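HI1317 (Haemophilus influenzae, PDB 1JOV) probably interconverts the alpha and beta anomers of D-glucose 6-phosphate, as a member of the glucose-6-phosphate 1-epimerase family. Local coordinates at residues A[147-158]-A[241-251]; A[16-24]-A[62-70]. All blocks are in the same frame, centred on the assembly; numbering follows the deposited sequence. Where two conformers were deposited one is given.

Interaction 1: A[147-158]-A[241-251]; sequences AALHTYFNIGDI and YQKMLCLETAR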
loop_
_atom_site.group_PDB
_atom_site.type_symbol
_atom_site.label_atom_id
_atom_site.label_comp_id
_atom_site.label_asym_id
_atom_site.label_seq_id
_atom_site.Cartn_x
_atom_site.Cartn_y
_atom_site.Cartn_z
ATOM N N ALA A 147 -10.022 6.004 -5.261
ATOM C CA ALA A 147 -8.677 5.884 -4.734
ATOM C C ALA A 147 -8.532 4.525 -4.125
ATOM O O ALA A 147 -9.523 3.821 -3.759
ATOM C CB ALA A 147 -8.452 6.946 -3.713
ATOM N N ALA A 148 -7.311 4.080 -3.948
ATOM C CA ALA A 148 -7.063 2.803 -3.309
ATOM C C ALA A 148 -5.652 2.817 -2.783
ATOM O O ALA A 148 -4.742 3.356 -3.407
ATOM C CB ALA A 148 -7.256 1.635 -4.268
ATOM N N LEU A 149 -5.463 2.202 -1.633
ATOM C CA LEU A 149 -4.207 1.958 -0.986
ATOM C C LEU A 149 -3.930 0.515 -1.337
ATOM O O LEU A 149 -4.473 -0.387 -0.713
ATOM C CB LEU A 149 -4.229 2.223 0.507
ATOM C CG LEU A 149 -5.015 3.469 0.909
ATOM C CD1 LEU A 149 -5.257 3.487 2.418
ATOM C CD2 LEU A 149 -4.290 4.724 0.471
ATOM N N HIS A 150 -3.107 0.291 -2.309
ATOM C CA HIS A 150 -2.910 -1.043 -2.863
ATOM C C HIS A 150 -1.830 -1.872 -2.161
ATOM O O HIS A 150 -0.809 -2.261 -2.744
ATOM C CB HIS A 150 -2.624 -0.781 -4.306
ATOM C CG HIS A 150 -2.625 -1.967 -5.267
ATOM N ND1 HIS A 150 -1.842 -3.070 -5.108
ATOM C CD2 HIS A 150 -3.334 -2.146 -6.410
ATOM C CE1 HIS A 150 -2.013 -3.868 -6.149
ATOM N NE2 HIS A 150 -2.902 -3.321 -6.931
ATOM N N THR A 151 -2.109 -2.100 -0.907
ATOM C CA THR A 151 -1.076 -2.661 -0.007
ATOM C C THR A 151 -0.617 -4.094 -0.374
ATOM O O THR A 151 -1.426 -5.008 -0.492
ATOM C CB THR A 151 -1.610 -2.655 1.451
ATOM O OG1 THR A 151 -2.184 -1.354 1.733
ATOM C CG2 THR A 151 -0.414 -2.961 2.526
ATOM N N TYR A 152 0.705 -4.191 -0.513
ATOM C CA TYR A 152 1.337 -5.513 -0.747
ATOM C C TYR A 152 1.920 -5.983 0.537
ATOM O O TYR A 152 2.932 -5.434 1.078
ATOM C CB TYR A 152 2.484 -5.485 -1.810
ATOM C CG TYR A 152 2.159 -5.140 -3.189
ATOM C CD1 TYR A 152 1.814 -3.840 -3.587
ATOM C CD2 TYR A 152 2.353 -6.083 -4.184
ATOM C CE1 TYR A 152 1.533 -3.542 -4.962
ATOM C CE2 TYR A 152 2.080 -5.803 -5.505
ATOM C CZ TYR A 152 1.711 -4.551 -5.914
ATOM O OH TYR A 152 1.488 -4.290 -7.252
ATOM N N PHE A 153 1.277 -7.051 1.059
ATOM C CA PHE A 153 1.749 -7.598 2.349
ATOM C C PHE A 153 2.754 -8.731 2.111
ATOM O O PHE A 153 2.668 -9.453 1.117
ATOM C CB PHE A 153 0.609 -8.134 3.187
ATOM C CG PHE A 153 -0.327 -7.091 3.594
ATOM C CD1 PHE A 153 -0.029 -6.278 4.659
ATOM C CD2 PHE A 153 -1.486 -6.907 2.880
ATOM C CE1 PHE A 153 -0.936 -5.226 5.023
ATOM C CE2 PHE A 153 -2.328 -5.929 3.183
ATOM C CZ PHE A 153 -2.112 -5.085 4.313
ATOM N N ASN A 154 3.804 -8.726 2.926
ATOM C CA ASN A 154 4.900 -9.668 2.834
ATOM C C ASN A 154 4.490 -10.945 3.650
ATOM O O ASN A 154 4.218 -10.851 4.860
ATOM C CB ASN A 154 6.150 -9.010 3.464
ATOM C CG ASN A 154 7.465 -9.825 3.276
ATOM O OD1 ASN A 154 7.702 -10.446 2.243
ATOM N ND2 ASN A 154 8.340 -9.739 4.278
ATOM N N ILE A 155 4.583 -12.111 3.016
ATOM C CA ILE A 155 4.185 -13.336 3.720
ATOM C C ILE A 155 5.185 -14.463 3.443
ATOM O O ILE A 155 5.897 -14.406 2.422
ATOM C CB ILE A 155 2.793 -13.758 3.234
ATOM C CG1 ILE A 155 2.779 -13.815 1.724
ATOM C CG2 ILE A 155 1.681 -12.849 3.766
ATOM C CD1 ILE A 155 1.802 -14.650 1.129
ATOM N N GLY A 156 5.207 -15.492 4.298
ATOM C CA GLY A 156 6.148 -16.611 4.104
ATOM C C GLY A 156 5.899 -17.509 2.909
ATOM O O GLY A 156 6.835 -17.840 2.146
ATOM N N ASP A 157 4.614 -17.809 2.663
ATOM C CA ASP A 157 4.242 -18.667 1.532
ATOM C C ASP A 157 2.784 -18.477 1.255
ATOM O O ASP A 157 1.962 -18.631 2.178
ATOM C CB ASP A 157 4.463 -20.151 1.875
ATOM C CG ASP A 157 4.651 -21.045 0.610
ATOM O OD1 ASP A 157 4.214 -20.671 -0.513
ATOM O OD2 ASP A 157 5.244 -22.146 0.635
ATOM N N ILE A 158 2.462 -18.104 0.006
ATOM C CA ILE A 158 1.061 -17.917 -0.362
ATOM C C ILE A 158 0.226 -19.173 -0.029
ATOM O O ILE A 158 -0.937 -19.027 0.252
ATOM C CB ILE A 158 0.875 -17.521 -1.838
ATOM C CG1 ILE A 158 -0.573 -17.091 -2.075
ATOM C CG2 ILE A 158 1.283 -18.667 -2.767
ATOM C CD1 ILE A 158 -1.066 -16.006 -1.119
ATOM N N TYR A 241 4.897 -14.104 -6.639
ATOM C CA TYR A 241 3.565 -14.233 -6.043
ATOM C C TYR A 241 3.558 -15.040 -4.753
ATOM O O TYR A 241 2.615 -14.927 -3.968
ATOM C CB TYR A 241 2.543 -14.921 -6.999
ATOM C CG TYR A 241 2.694 -16.458 -7.041
ATOM C CD1 TYR A 241 3.630 -17.061 -7.874
ATOM C CD2 TYR A 241 1.910 -17.305 -6.290
ATOM C CE1 TYR A 241 3.784 -18.437 -7.965
ATOM C CE2 TYR A 241 2.044 -18.692 -6.371
ATOM C CZ TYR A 241 2.988 -19.250 -7.214
ATOM O OH TYR A 241 3.130 -20.625 -7.301
ATOM N N GLN A 242 4.592 -15.848 -4.524
ATOM C CA GLN A 242 4.565 -16.733 -3.381
ATOM C C GLN A 242 4.778 -16.033 -2.082
ATOM O O GLN A 242 4.449 -16.578 -1.018
ATOM C CB GLN A 242 5.703 -17.777 -3.521
ATOM C CG GLN A 242 5.571 -18.627 -4.737
ATOM C CD GLN A 242 6.512 -19.809 -4.699
ATOM O OE1 GLN A 242 6.076 -20.943 -4.521
ATOM N NE2 GLN A 242 7.808 -19.553 -4.894
ATOM N N LYS A 243 5.299 -14.798 -2.142
ATOM C CA LYS A 243 5.685 -14.123 -0.906
ATOM C C LYS A 243 4.874 -12.852 -0.682
ATOM O O LYS A 243 5.203 -12.059 0.219
ATOM C CB LYS A 243 7.201 -13.789 -0.916
ATOM C CG LYS A 243 8.138 -15.013 -1.025
ATOM C CD LYS A 243 8.417 -15.731 0.269
ATOM C CE LYS A 243 9.570 -16.714 0.045
ATOM N NZ LYS A 243 9.437 -17.537 -1.220
ATOM N N MET A 244 3.780 -12.699 -1.414
ATOM C CA MET A 244 2.988 -11.450 -1.320
ATOM C C MET A 244 1.491 -11.762 -1.409
ATOM O O MET A 244 1.051 -12.837 -1.843
ATOM C CB MET A 244 3.367 -10.489 -2.424
ATOM C CG MET A 244 3.226 -11.049 -3.796
ATOM S SD MET A 244 1.599 -11.025 -4.472
ATOM C CE MET A 244 1.716 -9.447 -5.107
ATOM N N LEU A 245 0.715 -10.829 -0.892
ATOM C CA LEU A 245 -0.712 -10.825 -1.076
ATOM C C LEU A 245 -1.172 -9.364 -0.915
ATOM O O LEU A 245 -0.828 -8.699 0.072
ATOM C CB LEU A 245 -1.391 -11.692 -0.056
ATOM C CG LEU A 245 -2.912 -11.768 -0.064
ATOM C CD1 LEU A 245 -3.319 -12.214 -1.474
ATOM C CD2 LEU A 245 -3.418 -12.752 1.010
ATOM N N CYS A 246 -1.986 -8.933 -1.856
ATOM C CA CYS A 246 -2.611 -7.592 -1.719
ATOM C C CYS A 246 -4.017 -7.630 -1.129
ATOM O O CYS A 246 -4.884 -8.358 -1.617
ATOM C CB CYS A 246 -2.655 -6.934 -3.077
ATOM S SG CYS A 246 -1.018 -6.413 -3.668
ATOM N N LEU A 247 -4.239 -6.808 -0.095
ATOM C CA LEU A 247 -5.547 -6.593 0.536
ATOM C C LEU A 247 -5.674 -5.050 0.505
ATOM O O LEU A 247 -5.157 -4.366 1.396
ATOM C CB LEU A 247 -5.678 -7.185 1.928
ATOM C CG LEU A 247 -7.142 -7.492 2.236
ATOM C CD1 LEU A 247 -7.274 -8.385 3.458
ATOM C CD2 LEU A 247 -7.939 -6.207 2.441
ATOM N N GLU A 248 -6.282 -4.547 -0.536
ATOM C CA GLU A 248 -6.376 -3.142 -0.825
ATOM C C GLU A 248 -7.549 -2.401 -0.175
ATOM O O GLU A 248 -8.706 -2.845 -0.256
ATOM C CB GLU A 248 -6.508 -2.935 -2.324
ATOM C CG GLU A 248 -5.492 -3.705 -3.141
ATOM C CD GLU A 248 -5.726 -3.690 -4.643
ATOM O OE1 GLU A 248 -6.400 -2.771 -5.123
ATOM O OE2 GLU A 248 -5.225 -4.599 -5.340
ATOM N N THR A 249 -7.275 -1.268 0.470
ATOM C CA THR A 249 -8.277 -0.373 1.087
ATOM C C THR A 249 -8.827 0.501 -0.048
ATOM O O THR A 249 -8.025 1.241 -0.645
ATOM C CB THR A 249 -7.619 0.503 2.116
ATOM O OG1 THR A 249 -6.880 -0.302 3.056
ATOM C CG2 THR A 249 -8.670 1.307 2.866
ATOM N N ALA A 250 -10.116 0.472 -0.397
ATOM C CA ALA A 250 -10.489 1.139 -1.623
ATOM C C ALA A 250 -11.832 1.887 -1.643
ATOM O O ALA A 250 -12.700 1.578 -0.869
ATOM C CB ALA A 250 -10.571 0.164 -2.770
ATOM N N ARG A 251 -11.927 2.868 -2.519
ATOM C CA ARG A 251 -13.121 3.677 -2.755
ATOM C C ARG A 251 -13.250 3.583 -4.263
ATOM O O ARG A 251 -12.710 4.433 -5.011
ATOM C CB ARG A 251 -12.977 5.097 -2.206
ATOM C CG ARG A 251 -13.136 5.157 -0.663
ATOM C CD ARG A 251 -14.683 5.127 -0.286
ATOM N NE ARG A 251 -15.317 6.424 -0.527
ATOM C CZ ARG A 251 -15.346 7.383 0.340
ATOM N NH1 ARG A 251 -14.781 7.223 1.431
ATOM N NH2 ARG A 251 -15.929 8.560 0.068
HETATM O O HOH W 1 -4.550 -2.012 2.775
#
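The predicted active-site pair of this epimerase, His150 and Glu248, meets where two antiparallel strands of the seven-stranded sheet, 145-154 and 244-251, run side by side. The Glu248 carboxylate lies over one face of the His150 imidazole, their planes 23° apart. Glu248 OE2 is 3.1 Å from His150 NE2, but it sits above the ring, and the angle is too poor for a hydrogen bond. Further back, Glu248 CG makes a CH-pi contact with the same ring. A chi1 of -169° swings the imidazole away from the His150 backbone N and alongside the glutamate.

Next along the strand, the sulfur of Cys246 sits over one face of the Tyr152 ring, 3.5 Å from its centroid. The methyl CE of Met244 comes to the edge of that ring, 3.5 Å from Tyr152 CD2. The bent chain of Met244 runs beside the tyrosine and points the same way. Tyr152 OH is hydrogen-bonded to Arg70.

The ladder of backbone bonds is regular at both ends. Leu149 N gives a bond of 2.9 Å to Thr249 O, and Phe153 N one of 2.8 Å to Leu245 O. Between them strand 145-154 is broken by an inverse gamma turn centred on His150. There the bond from Leu247 N to Thr151 O is weak. A water bridges this stretch, held by Thr151 OG1, Leu247 O and Thr249 OG1. Thr249 OG1 is also hydrogen-bonded to His217.

On the other face of the sheet, Phe153 CE2 touches Leu247 CB at 3.8 Å. Leu149 and Thr249 both touch Val264 of strand 261-268, in a second sheet. A histidine and a glutamate on neighbouring strands of a beta-sandwich are characteristic of the catalytic site of the aldose 1-epimerase (galactose mutarotase-like) fold.

Interaction 2: A[16-24]-A[62-70]; sequences VQHNDIPVL and PFKNGNAIR. With SO4 (sulfate ion), chain B.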
loop_
_atom_site.group_PDB
_atom_site.type_symbol
_atom_site.label_atom_id
_atom_site.label_comp_id
_atom_site.label_asym_id
_atom_site.label_seq_id
_atom_site.Cartn_x
_atom_site.Cartn_y
_atom_site.Cartn_z
ATOM N N VAL A 16 17.589 9.087 0.843
ATOM C CA VAL A 16 18.567 8.230 0.120
ATOM C C VAL A 16 18.031 7.942 -1.248
ATOM O O VAL A 16 16.875 7.511 -1.432
ATOM C CB VAL A 16 18.800 6.969 0.906
ATOM C CG1 VAL A 16 19.632 5.847 0.071
ATOM C CG2 VAL A 16 19.227 7.165 2.363
ATOM N N GLN A 17 18.853 8.152 -2.263
ATOM C CA GLN A 17 18.454 7.941 -3.648
ATOM C C GLN A 17 18.621 6.507 -4.061
ATOM O O GLN A 17 19.741 6.003 -3.981
ATOM C CB GLN A 17 19.378 8.782 -4.529
ATOM C CG GLN A 17 19.114 8.490 -5.965
ATOM C CD GLN A 17 19.311 9.693 -6.890
ATOM O OE1 GLN A 17 19.646 10.797 -6.445
ATOM N NE2 GLN A 17 19.083 9.479 -8.188
ATOM N N HIS A 18 17.567 5.800 -4.453
ATOM C CA HIS A 18 17.663 4.416 -4.918
ATOM C C HIS A 18 17.533 4.455 -6.416
ATOM O O HIS A 18 16.474 4.698 -7.031
ATOM C CB HIS A 18 16.596 3.524 -4.321
ATOM C CG HIS A 18 16.730 3.347 -2.866
ATOM N ND1 HIS A 18 16.786 2.077 -2.319
ATOM C CD2 HIS A 18 16.766 4.216 -1.837
ATOM C CE1 HIS A 18 16.812 2.185 -0.995
ATOM N NE2 HIS A 18 16.840 3.468 -0.680
ATOM N N ASN A 19 18.657 4.211 -7.101
ATOM C CA ASN A 19 18.677 4.365 -8.556
ATOM C C ASN A 19 18.198 5.779 -8.901
ATOM O O ASN A 19 18.830 6.795 -8.512
ATOM C CB ASN A 19 17.928 3.285 -9.325
ATOM C CG ASN A 19 18.626 1.946 -9.255
ATOM O OD1 ASN A 19 19.821 1.891 -8.928
ATOM N ND2 ASN A 19 17.882 0.846 -9.483
ATOM N N ASP A 20 17.079 5.871 -9.564
ATOM C CA ASP A 20 16.487 7.175 -9.970
ATOM C C ASP A 20 15.625 7.891 -8.918
ATOM O O ASP A 20 15.373 9.090 -9.034
ATOM C CB ASP A 20 15.551 6.944 -11.161
ATOM C CG ASP A 20 16.298 6.740 -12.462
ATOM O OD1 ASP A 20 17.525 6.958 -12.486
ATOM O OD2 ASP A 20 15.657 6.370 -13.457
ATOM N N ILE A 21 15.126 7.191 -7.906
ATOM C CA ILE A 21 14.107 7.703 -7.020
ATOM C C ILE A 21 14.536 7.983 -5.558
ATOM O O ILE A 21 15.180 7.141 -4.929
ATOM C CB ILE A 21 13.005 6.638 -6.981
ATOM C CG1 ILE A 21 12.196 6.549 -8.284
ATOM C CG2 ILE A 21 12.077 6.906 -5.792
ATOM C CD1 ILE A 21 11.395 5.279 -8.413
ATOM N N PRO A 22 14.182 9.155 -5.007
ATOM C CA PRO A 22 14.549 9.495 -3.613
ATOM C C PRO A 22 13.618 8.769 -2.646
ATOM O O PRO A 22 12.384 8.728 -2.933
ATOM C CB PRO A 22 14.378 11.006 -3.569
ATOM C CG PRO A 22 13.666 11.349 -4.817
ATOM C CD PRO A 22 13.438 10.225 -5.675
ATOM N N VAL A 23 14.176 8.204 -1.611
ATOM C CA VAL A 23 13.473 7.409 -0.630
ATOM C C VAL A 23 13.844 7.845 0.772
ATOM O O VAL A 23 15.016 7.888 1.157
ATOM C CB VAL A 23 13.774 5.884 -0.819
ATOM C CG1 VAL A 23 13.056 5.046 0.248
ATOM C CG2 VAL A 23 13.381 5.456 -2.217
ATOM N N LEU A 24 12.854 8.144 1.611
ATOM C CA LEU A 24 13.174 8.407 2.969
ATOM C C LEU A 24 13.398 7.131 3.709
ATOM O O LEU A 24 12.582 6.177 3.588
ATOM C CB LEU A 24 12.014 9.125 3.665
ATOM C CG LEU A 24 11.810 10.512 3.318
ATOM C CD1 LEU A 24 10.438 11.016 3.825
ATOM C CD2 LEU A 24 12.913 11.304 4.003
ATOM N N PRO A 62 12.933 -1.995 -10.304
ATOM C CA PRO A 62 13.887 -1.081 -10.977
ATOM C C PRO A 62 14.207 0.295 -10.385
ATOM O O PRO A 62 15.234 0.980 -10.651
ATOM C CB PRO A 62 13.319 -0.937 -12.434
ATOM C CG PRO A 62 11.911 -1.651 -12.492
ATOM C CD PRO A 62 11.748 -2.310 -11.135
ATOM N N PHE A 63 13.307 0.747 -9.522
ATOM C CA PHE A 63 13.391 2.109 -9.130
ATOM C C PHE A 63 13.686 3.189 -10.163
ATOM O O PHE A 63 14.527 4.063 -9.993
ATOM C CB PHE A 63 14.316 2.345 -7.942
ATOM C CG PHE A 63 13.868 1.752 -6.669
ATOM C CD1 PHE A 63 12.943 2.387 -5.851
ATOM C CD2 PHE A 63 14.337 0.507 -6.298
ATOM C CE1 PHE A 63 12.549 1.813 -4.667
ATOM C CE2 PHE A 63 13.971 -0.100 -5.083
ATOM C CZ PHE A 63 13.072 0.569 -4.257
ATOM N N LYS A 64 12.889 3.187 -11.197
ATOM C CA LYS A 64 12.978 4.135 -12.268
ATOM C C LYS A 64 11.954 5.249 -12.220
ATOM O O LYS A 64 10.729 4.971 -12.150
ATOM C CB LYS A 64 12.810 3.361 -13.578
ATOM C CG LYS A 64 12.670 4.233 -14.821
ATOM C CD LYS A 64 13.939 5.068 -15.133
ATOM C CE LYS A 64 13.686 6.114 -16.268
ATOM N NZ LYS A 64 14.833 7.067 -16.399
ATOM N N ASN A 65 12.433 6.480 -12.345
ATOM C CA ASN A 65 11.554 7.613 -12.249
ATOM C C ASN A 65 10.417 7.502 -13.249
ATOM O O ASN A 65 10.617 7.189 -14.412
ATOM C CB ASN A 65 12.252 8.973 -12.294
ATOM C CG ASN A 65 13.024 9.191 -13.576
ATOM O OD1 ASN A 65 14.165 8.752 -13.708
ATOM N ND2 ASN A 65 12.408 9.879 -14.524
ATOM N N GLY A 66 9.193 7.721 -12.776
ATOM C CA GLY A 66 8.055 7.610 -13.659
ATOM C C GLY A 66 7.399 6.268 -13.933
ATOM O O GLY A 66 6.378 6.212 -14.662
ATOM N N ASN A 67 7.966 5.194 -13.383
ATOM C CA ASN A 67 7.553 3.819 -13.485
ATOM C C ASN A 67 7.104 3.329 -12.072
ATOM O O ASN A 67 7.898 3.414 -11.150
ATOM C CB ASN A 67 8.784 3.005 -13.886
ATOM C CG ASN A 67 8.495 1.565 -14.066
ATOM O OD1 ASN A 67 8.909 0.741 -13.239
ATOM N ND2 ASN A 67 7.718 1.211 -15.119
ATOM N N ALA A 68 5.881 2.914 -12.007
ATOM C CA ALA A 68 5.249 2.573 -10.726
ATOM C C ALA A 68 6.058 1.535 -10.051
ATOM O O ALA A 68 6.518 0.577 -10.698
ATOM C CB ALA A 68 3.817 2.113 -10.899
ATOM N N ILE A 69 6.319 1.709 -8.759
ATOM C CA ILE A 69 7.062 0.754 -7.991
ATOM C C ILE A 69 6.180 -0.416 -7.603
ATOM O O ILE A 69 5.055 -0.239 -7.135
ATOM C CB ILE A 69 7.639 1.440 -6.690
ATOM C CG1 ILE A 69 8.678 2.522 -7.073
ATOM C CG2 ILE A 69 8.211 0.466 -5.623
ATOM C CD1 ILE A 69 8.909 3.573 -5.923
ATOM N N ARG A 70 6.681 -1.651 -7.781
ATOM C CA ARG A 70 5.964 -2.875 -7.561
ATOM C C ARG A 70 6.139 -3.337 -6.140
ATOM O O ARG A 70 7.114 -4.030 -5.734
ATOM C CB ARG A 70 6.483 -3.990 -8.543
ATOM C CG ARG A 70 5.783 -5.266 -8.357
ATOM C CD ARG A 70 4.252 -5.296 -8.719
ATOM N NE ARG A 70 4.005 -5.157 -10.157
ATOM C CZ ARG A 70 2.863 -4.854 -10.726
ATOM N NH1 ARG A 70 1.760 -4.762 -9.976
ATOM N NH2 ARG A 70 2.764 -4.722 -12.073
HETATM S S SO4 B . 0.140 -2.422 -12.718
HETATM O O1 SO4 B . 0.684 -2.129 -11.406
HETATM O O2 SO4 B . -1.278 -2.499 -12.540
HETATM O O3 SO4 B . 0.666 -3.689 -13.273
HETATM O O4 SO4 B . 0.561 -1.406 -13.646
#
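Pro62 O receives the shortest sound polar bond between the two segments, 2.9 Å from Asn19 ND2. The bond is nearly straight (166°). Pro62 O lies close to the amide plane of Asn19, while ND2 stands above the carbonyl plane of Pro62. The other end of this amide, Asn19 OD1, takes bonds from Met1 N and Lys2 N. The side chain therefore ties the loop to the start of the chain. One residue on, Asp20 N gives a bond of 3.2 Å to Phe63 O.

Beside these bonds, the Phe63 ring turns one face to the turn. His18 CB lies over that face, 4.1 Å from the ring centroid, in a CH-pi contact. The His18 and Phe63 rings meet obliquely, with planes 42° apart. Ile21 CD1 reaches the edge of the Phe63 ring and also touches Ile69 CD1 at 3.9 Å. Phe63 and Ile69 both rest on Ile43 of strand 41-47.

At the outer end, Asp20 OD2 and Lys64 NZ are placed as a salt bridge, but OD2 is too close to a neighbour in the model, so its position is doubtful.

Farther along the loop, Arg70 NH2 gives a bond of 2.6 Å to O3 of a sulfate ion, probably from the crystallisation liquor. O3 lies in plane at the edge of the guanidinium. Arg92 binds the same sulfate.

In segment 16-24, paired bonds from His18 N to Ile21 O and from Ile21 N to His18 O close a two-residue beta hairpin with a type II' turn, which carries Asn19 and Asp20 at its tip.

How the interactions relate
Interaction 2 comes first along the chain and closes before interaction 1 opens. Their centres are about 20 Å apart. Interaction 2 joins a hairpin of the five-stranded N-terminal sheet to the loop between strands 41-47 and 75-76. Interaction 1 lies within the seven-stranded sheet, about 7 Å from the centre of the chain. The loop of interaction 2 leads into strand 75-76, which pairs with strand 145-154 of interaction 1. The two contacts touch at the hydrogen bond between Arg70 and Tyr152. Arg70 thus stands between the predicted active-site strands and a bound sulfate. The place of this ion would be consistent with a phosphate site if the inferred substrate is right.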